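Local coordinates for acetyl-CoA acetyltransferase (Bacillus anthracis, PDB 3SS6), which probably catalyses, as a member of the thiolase family, the reversible condensation of two acetyl-CoA molecules into acetoacetyl-CoA and free coenzyme A, at residues 30-35 against 116-121; 52-57 against 71-76. One frame throughout, in Å; residues are numbered along the deposited sequence.

Contact 1: residues 30-35 against 116-121; sequences VELAVP and GGVEAM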
loop_
_atom_site.group_PDB
_atom_site.type_symbol
_atom_site.label_atom_id
_atom_site.label_comp_id
_atom_site.label_asym_id
_atom_site.label_seq_id
_atom_site.Cartn_x
_atom_site.Cartn_y
_atom_site.Cartn_z
ATOM N N VAL A 30 -8.395 -0.281 -21.725
ATOM C CA VAL A 30 -7.897 -0.185 -23.100
ATOM C C VAL A 30 -7.980 -1.537 -23.802
ATOM O O VAL A 30 -8.444 -1.620 -24.936
ATOM C CB VAL A 30 -6.459 0.381 -23.157
ATOM C CG1 VAL A 30 -5.826 0.146 -24.541
ATOM C CG2 VAL A 30 -6.475 1.876 -22.813
ATOM N N GLU A 31 -7.585 -2.601 -23.109
ATOM C CA GLU A 31 -7.625 -3.933 -23.710
ATOM C C GLU A 31 -9.038 -4.344 -24.091
ATOM O O GLU A 31 -9.248 -5.021 -25.100
ATOM C CB GLU A 31 -7.007 -4.957 -22.762
ATOM C CG GLU A 31 -5.517 -4.734 -22.582
ATOM C CD GLU A 31 -4.920 -5.604 -21.502
ATOM O OE1 GLU A 31 -5.677 -6.120 -20.660
ATOM O OE2 GLU A 31 -3.681 -5.758 -21.485
ATOM N N LEU A 32 -10.001 -3.902 -23.290
ATOM C CA LEU A 32 -11.394 -4.301 -23.471
ATOM C C LEU A 32 -12.028 -3.488 -24.602
ATOM O O LEU A 32 -12.901 -3.969 -25.317
ATOM C CB LEU A 32 -12.156 -4.110 -22.156
ATOM C CG LEU A 32 -13.638 -4.504 -22.112
ATOM C CD1 LEU A 32 -13.844 -5.898 -22.722
ATOM C CD2 LEU A 32 -14.128 -4.463 -20.652
ATOM N N ALA A 33 -11.556 -2.254 -24.771
ATOM C CA ALA A 33 -12.075 -1.390 -25.841
ATOM C C ALA A 33 -11.542 -1.785 -27.203
ATOM O O ALA A 33 -12.273 -1.736 -28.186
ATOM C CB ALA A 33 -11.749 0.077 -25.563
ATOM N N VAL A 34 -10.273 -2.180 -27.256
ATOM C CA VAL A 34 -9.603 -2.419 -28.538
ATOM C C VAL A 34 -10.364 -3.305 -29.544
ATOM O O VAL A 34 -10.615 -2.881 -30.660
ATOM C CB VAL A 34 -8.147 -2.923 -28.337
ATOM C CG1 VAL A 34 -7.635 -3.585 -29.609
ATOM C CG2 VAL A 34 -7.232 -1.753 -27.922
ATOM N N PRO A 35 -10.739 -4.538 -29.159
ATOM C CA PRO A 35 -11.358 -5.406 -30.171
ATOM C C PRO A 35 -12.726 -4.909 -30.630
ATOM O O PRO A 35 -13.145 -5.201 -31.760
ATOM C CB PRO A 35 -11.490 -6.763 -29.457
ATOM C CG PRO A 35 -11.389 -6.446 -27.992
ATOM C CD PRO A 35 -10.519 -5.224 -27.872
ATOM N N GLY A 116 -18.310 5.627 -27.711
ATOM C CA GLY A 116 -18.998 4.688 -26.848
ATOM C C GLY A 116 -18.409 4.779 -25.459
ATOM O O GLY A 116 -18.075 5.868 -24.981
ATOM N N GLY A 117 -18.286 3.634 -24.806
ATOM C CA GLY A 117 -17.827 3.633 -23.431
ATOM C C GLY A 117 -17.250 2.296 -23.024
ATOM O O GLY A 117 -17.430 1.285 -23.699
ATOM N N VAL A 118 -16.527 2.312 -21.911
ATOM C CA VAL A 118 -15.866 1.122 -21.398
ATOM C C VAL A 118 -15.772 1.215 -19.880
ATOM O O VAL A 118 -15.673 2.310 -19.309
ATOM C CB VAL A 118 -14.454 0.947 -22.018
ATOM C CG1 VAL A 118 -13.578 2.169 -21.710
ATOM C CG2 VAL A 118 -13.766 -0.345 -21.492
ATOM N N GLU A 119 -15.830 0.062 -19.224
ATOM C CA GLU A 119 -15.484 -0.013 -17.810
ATOM C C GLU A 119 -14.929 -1.384 -17.547
ATOM O O GLU A 119 -15.523 -2.396 -17.953
ATOM C CB GLU A 119 -16.698 0.223 -16.895
ATOM C CG GLU A 119 -16.300 0.763 -15.491
ATOM C CD GLU A 119 -15.852 2.231 -15.569
ATOM O OE1 GLU A 119 -16.612 3.063 -16.108
ATOM O OE2 GLU A 119 -14.731 2.549 -15.128
ATOM N N ALA A 120 -13.782 -1.412 -16.881
ATOM C CA ALA A 120 -13.165 -2.653 -16.436
ATOM C C ALA A 120 -13.126 -2.552 -14.920
ATOM O O ALA A 120 -12.128 -2.119 -14.330
ATOM C CB ALA A 120 -11.764 -2.797 -17.017
ATOM N N MET A 121 -14.235 -2.907 -14.284
ATOM C CA MET A 121 -14.339 -2.714 -12.842
ATOM C C MET A 121 -13.466 -3.735 -12.113
ATOM O O MET A 121 -12.819 -3.391 -11.133
ATOM C CB MET A 121 -15.805 -2.758 -12.394
ATOM C CG MET A 121 -16.622 -1.667 -13.088
ATOM S SD MET A 121 -18.369 -1.538 -12.629
ATOM C CE MET A 121 -18.244 -0.666 -11.051
#

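Contact 2: residues 52-57 against 71-76; sequences DEVILG and TAALAA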
loop_
_atom_site.group_PDB
_atom_site.type_symbol
_atom_site.label_atom_id
_atom_site.label_comp_id
_atom_site.label_asym_id
_atom_site.label_seq_id
_atom_site.Cartn_x
_atom_site.Cartn_y
_atom_site.Cartn_z
ATOM N N ASP A 52 -12.158 10.386 -37.659
ATOM C CA ASP A 52 -11.634 11.675 -37.213
ATOM C C ASP A 52 -11.338 11.731 -35.702
ATOM O O ASP A 52 -10.455 12.470 -35.260
ATOM C CB ASP A 52 -12.599 12.788 -37.636
ATOM C CG ASP A 52 -12.694 12.917 -39.154
ATOM O OD1 ASP A 52 -11.633 12.958 -39.813
ATOM O OD2 ASP A 52 -13.816 12.939 -39.706
ATOM N N GLU A 53 -12.069 10.951 -34.914
ATOM C CA GLU A 53 -11.956 11.022 -33.464
ATOM C C GLU A 53 -12.536 9.750 -32.859
ATOM O O GLU A 53 -13.493 9.195 -33.391
ATOM C CB GLU A 53 -12.781 12.207 -32.957
ATOM C CG GLU A 53 -12.589 12.574 -31.501
ATOM C CD GLU A 53 -11.545 13.655 -31.331
ATOM O OE1 GLU A 53 -11.890 14.852 -31.435
ATOM O OE2 GLU A 53 -10.379 13.295 -31.096
ATOM N N VAL A 54 -11.944 9.299 -31.758
ATOM C CA VAL A 54 -12.533 8.257 -30.914
ATOM C C VAL A 54 -12.894 8.933 -29.601
ATOM O O VAL A 54 -12.055 9.591 -29.002
ATOM C CB VAL A 54 -11.533 7.121 -30.631
ATOM C CG1 VAL A 54 -12.084 6.149 -29.586
ATOM C CG2 VAL A 54 -11.194 6.385 -31.948
ATOM N N ILE A 55 -14.143 8.806 -29.166
ATOM C CA ILE A 55 -14.556 9.412 -27.898
ATOM C C ILE A 55 -15.129 8.324 -27.009
ATOM O O ILE A 55 -16.074 7.639 -27.401
ATOM C CB ILE A 55 -15.636 10.495 -28.118
ATOM C CG1 ILE A 55 -15.183 11.466 -29.202
ATOM C CG2 ILE A 55 -15.919 11.248 -26.797
ATOM C CD1 ILE A 55 -16.200 12.575 -29.474
ATOM N N LEU A 56 -14.540 8.129 -25.832
ATOM C CA LEU A 56 -15.007 7.087 -24.917
ATOM C C LEU A 56 -15.434 7.643 -23.569
ATOM O O LEU A 56 -14.724 8.467 -22.968
ATOM C CB LEU A 56 -13.909 6.042 -24.662
ATOM C CG LEU A 56 -13.478 5.165 -25.838
ATOM C CD1 LEU A 56 -12.440 4.164 -25.355
ATOM C CD2 LEU A 56 -14.695 4.450 -26.402
ATOM N N GLY A 57 -16.523 7.104 -23.038
ATOM C CA GLY A 57 -16.972 7.446 -21.704
ATOM C C GLY A 57 -16.274 6.435 -20.799
ATOM O O GLY A 57 -16.237 5.252 -21.118
ATOM N N THR A 71 -5.456 6.233 -26.230
ATOM C CA THR A 71 -4.625 5.065 -26.001
ATOM C C THR A 71 -5.234 3.841 -26.695
ATOM O O THR A 71 -4.523 3.074 -27.329
ATOM C CB THR A 71 -4.399 4.814 -24.505
ATOM O OG1 THR A 71 -3.776 5.967 -23.917
ATOM C CG2 THR A 71 -3.488 3.611 -24.296
ATOM N N ALA A 72 -6.548 3.670 -26.595
ATOM C CA ALA A 72 -7.190 2.516 -27.229
ATOM C C ALA A 72 -7.138 2.626 -28.755
ATOM O O ALA A 72 -6.977 1.620 -29.457
ATOM C CB ALA A 72 -8.632 2.368 -26.742
ATOM N N ALA A 73 -7.268 3.845 -29.277
ATOM C CA ALA A 73 -7.171 4.034 -30.725
ATOM C C ALA A 73 -5.805 3.553 -31.231
ATOM O O ALA A 73 -5.706 2.818 -32.230
ATOM C CB ALA A 73 -7.388 5.510 -31.090
ATOM N N LEU A 74 -4.750 3.973 -30.539
ATOM C CA LEU A 74 -3.400 3.572 -30.927
ATOM C C LEU A 74 -3.184 2.078 -30.711
ATOM O O LEU A 74 -2.580 1.413 -31.549
ATOM C CB LEU A 74 -2.354 4.354 -30.134
ATOM C CG LEU A 74 -2.225 5.845 -30.432
ATOM C CD1 LEU A 74 -1.325 6.492 -29.382
ATOM C CD2 LEU A 74 -1.690 6.085 -31.839
ATOM N N ALA A 75 -3.669 1.554 -29.590
ATOM C CA ALA A 75 -3.495 0.130 -29.307
ATOM C C ALA A 75 -4.254 -0.751 -30.308
ATOM O O ALA A 75 -3.864 -1.900 -30.568
ATOM C CB ALA A 75 -3.905 -0.197 -27.879
ATOM N N ALA A 76 -5.328 -0.206 -30.876
ATOM C CA ALA A 76 -6.116 -0.900 -31.892
ATOM C C ALA A 76 -5.443 -0.884 -33.259
ATOM O O ALA A 76 -5.937 -1.498 -34.208
ATOM C CB ALA A 76 -7.508 -0.286 -31.990
#

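Contact 1: residues 30-35 against 116-121
Leu32 and Val118 make the main apolar contact between the helix that includes residues 30-35 and strand 116-120. One methyl of the valine, CG2, comes up beside the root of the leucine, with Val118 CG2 4.1 Å from Leu32 CB. That methyl stands anti to the valine's own backbone N (CG1 takes chi1 59°), which turns it out of the strand toward the helix. It also lies 4.4 Å from Ala33 N, so it faces the backbone between Leu32 and Ala33 as well as a side chain. Ala33 has its CA 6.4 Å from that of Val118, and its short side chain, directed at the strand, is consistent with so close a backbone approach.

A second kind of contact sets leucine against strand backbone. Leu32 carries CG anti to its N (chi1 -179°), reaching past Val118 until CD2 is 3.7 Å from Glu119 O, an apolar touch on a carbonyl. The helix and strand axes approach to 8.0 Å and run at 141°, closer to antiparallel than to perpendicular. This is a helix lying on one face of the sheet in the N-terminal domain of the thiolase fold. Strand 112-120 sits there between strand 53-57, parallel to it, and strand 252-262, antiparallel. Val30 and Val34 turn instead to helix 68-75, while Leu32 also touches Leu24, Val27 and Ile204.

No hydrogen bond crosses between the two segments; their polar groups find partners nearby. Ser255 OG bonds to the carbonyl of Leu32. Alternation along the strand sends the side chain of Glu119 to the sheet's other face, where its buried carboxylate is gripped by the backbone N of Cys59 at OE1 and of Ile60 at OE2.

Contact 2: residues 52-57 against 71-76
Val54 on strand 53-57 and Ala73 on the helix that includes residues 71-75 mark the closest backbone approach, their CA atoms 6.8 Å apart. The helical turn is closed by backbone bonds from Ala75 N to Thr71 O, 2.9 Å, and from Ala76 N to Ala72 O, 2.8 Å. Every other residue of the strand, Val54 and then Leu56, is directed at the helix, which answers with the consecutive Ala73 and Ala72.

These elements belong to a beta-alpha-beta unit: strand 53-57, helix 68-75 and the parallel strand 83-88, outermost of the sheet within this chain, whose backbone hydrogen-bonds to Val54. Val54 meets the helix through a single methyl, CG2, 4.0 Å from Ala73 CB. With CG1 anti to the backbone N (chi1 172°), CG2 is left beside that N and anti to the carbonyl carbon, on the branch that reaches Ala73. Leu56 extends further, chi2 -177°, and brings CD1 to 4.4 Å from Ala72 CB, a looser touch. Both strand side chains also rest on Ala69, one turn earlier in the helix, while Phe78 packs on Ala73 and Leu37 on Ala72.

The intervening strand residues turn from the helix. Glu53 OE1 bonds to Gln104 NE2, while OE2 meets Thr83 OG1 and forms a salt bridge with Arg89 of the second subunit.

In the fold
Both contacts are buried and largely apolar, with no hydrogen bond across either; their centres are about 10 Å apart, and each lays a helix on the same sheet, on neighbouring parallel strands. Contact 1 is deeper, about 12 Å from the chain's centre to its own against about 17 Å for contact 2. Gly116 ties the strands together, its N probably hydrogen-bonded to Ile55 O and its O to Gly57 N (2.8 Å). The helices meet as well, with Val34 CG2 3.7 Å from Ala75 CB. Contact 1 adds leucine against a backbone carbonyl; between its two segments, contact 2 sets branched side chains on alanine methyls, and its helix packs Thr71, Leu74 and Ala75 against the second subunit.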